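Local coordinates for chitin binding protein (Enterococcus faecalis, PDB 4A02) that cleaves the glycosidic bonds of alpha- and beta-chitin oxidatively with a copper cofactor, helping a partner chitinase to depolymerise the crystalline polysaccharide, at residues Q104-I108 with K109-K113. Residues are numbered along the deposited sequence; the frame is centred on the assembly and turned at random.
Sequences QPLDI and KNFDK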
loop_
_atom_site.group_PDB
_atom_site.type_symbol
_atom_site.label_atom_id
_atom_site.label_comp_id
_atom_site.label_asym_id
_atom_site.label_seq_id
_atom_site.Cartn_x
_atom_site.Cartn_y
_atom_site.Cartn_z
ATOM N N GLN A 104 -13.779 -7.083 -7.998
ATOM C CA GLN A 104 -13.026 -7.414 -9.166
ATOM C C GLN A 104 -11.538 -7.122 -8.915
ATOM O O GLN A 104 -11.202 -6.280 -8.074
ATOM C CB GLN A 104 -13.472 -6.606 -10.384
ATOM C CG GLN A 104 -14.846 -6.969 -10.867
ATOM C CD GLN A 104 -15.322 -6.179 -12.043
ATOM O OE1 GLN A 104 -14.810 -5.075 -12.374
ATOM N NE2 GLN A 104 -16.295 -6.676 -12.757
ATOM N N PRO A 105 -10.653 -7.755 -9.670
ATOM C CA PRO A 105 -9.223 -7.534 -9.464
ATOM C C PRO A 105 -8.855 -6.049 -9.629
ATOM O O PRO A 105 -9.390 -5.315 -10.465
ATOM C CB PRO A 105 -8.596 -8.420 -10.563
ATOM C CG PRO A 105 -9.596 -9.489 -10.800
ATOM C CD PRO A 105 -10.936 -8.790 -10.722
ATOM N N LEU A 106 -7.865 -5.616 -8.846
ATOM C CA LEU A 106 -7.398 -4.255 -8.880
ATOM C C LEU A 106 -6.673 -3.940 -10.179
ATOM O O LEU A 106 -5.826 -4.663 -10.637
ATOM C CB LEU A 106 -6.472 -3.958 -7.709
ATOM C CG LEU A 106 -7.091 -4.031 -6.328
ATOM C CD1 LEU A 106 -6.012 -3.877 -5.253
ATOM C CD2 LEU A 106 -8.189 -2.999 -6.109
ATOM N N ASP A 107 -6.971 -2.759 -10.739
ATOM C CA ASP A 107 -6.394 -2.275 -11.970
ATOM C C ASP A 107 -6.002 -0.822 -11.747
ATOM O O ASP A 107 -6.829 -0.034 -11.317
ATOM C CB ASP A 107 -7.407 -2.430 -13.103
ATOM C CG ASP A 107 -6.902 -2.041 -14.472
ATOM O OD1 ASP A 107 -5.994 -1.198 -14.597
ATOM O OD2 ASP A 107 -7.486 -2.610 -15.458
ATOM N N ILE A 108 -4.737 -0.470 -11.995
ATOM C CA ILE A 108 -4.263 0.881 -11.725
ATOM C C ILE A 108 -5.026 1.931 -12.523
ATOM O O ILE A 108 -5.054 3.091 -12.093
ATOM C CB ILE A 108 -2.738 0.991 -11.912
ATOM C CG1 ILE A 108 -2.108 2.158 -11.154
ATOM C CG2 ILE A 108 -2.367 1.003 -13.404
ATOM C CD1 ILE A 108 -2.184 2.066 -9.671
ATOM N N LYS A 109 -5.646 1.570 -13.628
ATOM C CA LYS A 109 -6.417 2.561 -14.383
ATOM C C LYS A 109 -7.570 3.099 -13.562
ATOM O O LYS A 109 -8.106 4.165 -13.874
ATOM C CB LYS A 109 -6.981 1.939 -15.674
ATOM C CG LYS A 109 -8.233 1.032 -15.515
ATOM C CD LYS A 109 -8.683 0.363 -16.824
ATOM C CE LYS A 109 -9.760 -0.682 -16.712
ATOM N NZ LYS A 109 -10.369 -1.299 -17.873
ATOM N N ASN A 110 -8.004 2.355 -12.536
ATOM C CA ASN A 110 -9.111 2.744 -11.674
ATOM C C ASN A 110 -8.690 3.609 -10.495
ATOM O O ASN A 110 -9.518 3.847 -9.604
ATOM C CB ASN A 110 -9.845 1.513 -11.192
ATOM C CG ASN A 110 -10.497 0.773 -12.324
ATOM O OD1 ASN A 110 -10.979 1.367 -13.267
ATOM N ND2 ASN A 110 -10.472 -0.574 -12.229
ATOM N N PHE A 111 -7.451 4.072 -10.499
ATOM C CA PHE A 111 -6.855 4.898 -9.459
ATOM C C PHE A 111 -6.472 6.261 -10.028
ATOM O O PHE A 111 -6.122 6.366 -11.207
ATOM C CB PHE A 111 -5.615 4.271 -8.858
ATOM C CG PHE A 111 -5.753 2.981 -8.099
ATOM C CD1 PHE A 111 -6.161 1.807 -8.666
ATOM C CD2 PHE A 111 -5.402 2.952 -6.740
ATOM C CE1 PHE A 111 -6.196 0.621 -7.960
ATOM C CE2 PHE A 111 -5.456 1.770 -6.010
ATOM C CZ PHE A 111 -5.862 0.601 -6.628
ATOM N N ASP A 112 -6.445 7.247 -9.142
ATOM C CA ASP A 112 -5.791 8.530 -9.386
ATOM C C ASP A 112 -4.509 8.579 -8.580
ATOM O O ASP A 112 -4.476 8.166 -7.418
ATOM C CB ASP A 112 -6.668 9.707 -8.945
ATOM C CG ASP A 112 -7.977 9.848 -9.752
ATOM O OD1 ASP A 112 -7.966 9.523 -10.948
ATOM O OD2 ASP A 112 -8.974 10.269 -9.155
ATOM N N LYS A 113 -3.475 9.191 -9.148
ATOM C CA LYS A 113 -2.273 9.505 -8.399
ATOM C C LYS A 113 -2.491 10.740 -7.552
ATOM O O LYS A 113 -2.996 11.747 -8.078
ATOM C CB LYS A 113 -1.060 9.699 -9.327
ATOM C CG LYS A 113 0.230 9.749 -8.542
ATOM C CD LYS A 113 1.450 9.769 -9.438
ATOM C CE LYS A 113 2.687 9.468 -8.648
ATOM N NZ LYS A 113 3.948 9.701 -9.354
HETATM O O HOH W 1 -9.580 -1.583 -9.439
#
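F111 packs its ring back against the turn that leads into it. CD1 of I108 sits over one face, 4.0 Å from F111 CG and displaced toward the rim, the two side chains crossing at about a right angle. At the edge of the same ring, in its plane, the carbonyl O of D107 comes to 3.3 Å from F111 CD1. L106 adds a looser apolar touch, its CD2 4.3 Å from F111 CZ. This is the buried side: L106 also rests on L47 and W100, and F111 on Y94 and T96 of strand 88-96.

From D107 to F111 the chain makes a short 3-10 turn, with i to i+3 bonds from N110 N to D107 O (2.9 Å) and from F111 N to I108 O (3.0 Å). An Asx turn opens it: with CG anti to the backbone N (chi1 -176°), the D107 carboxylate folds over the turn and OD1 accepts K109 N at 3.0 Å, a fairly straight bond (165°) that arrives from above the carboxylate plane. Near L106, across the turn from the K109 amine, a water bridges D107 N and N110 ND2, accepting from both. The turn closes the loop after strand 88-96 and delivers the chain into strand 111-120, its antiparallel neighbour in the larger sheet of this lytic monooxygenase, away from the copper site.

The outer side is looser. K109 runs its extended chain across the D107 carboxylate, bringing CE within 3.2 Å of OD2, yet NZ stays 4.0 Å from that oxygen, a long salt bridge at an exposed lysine.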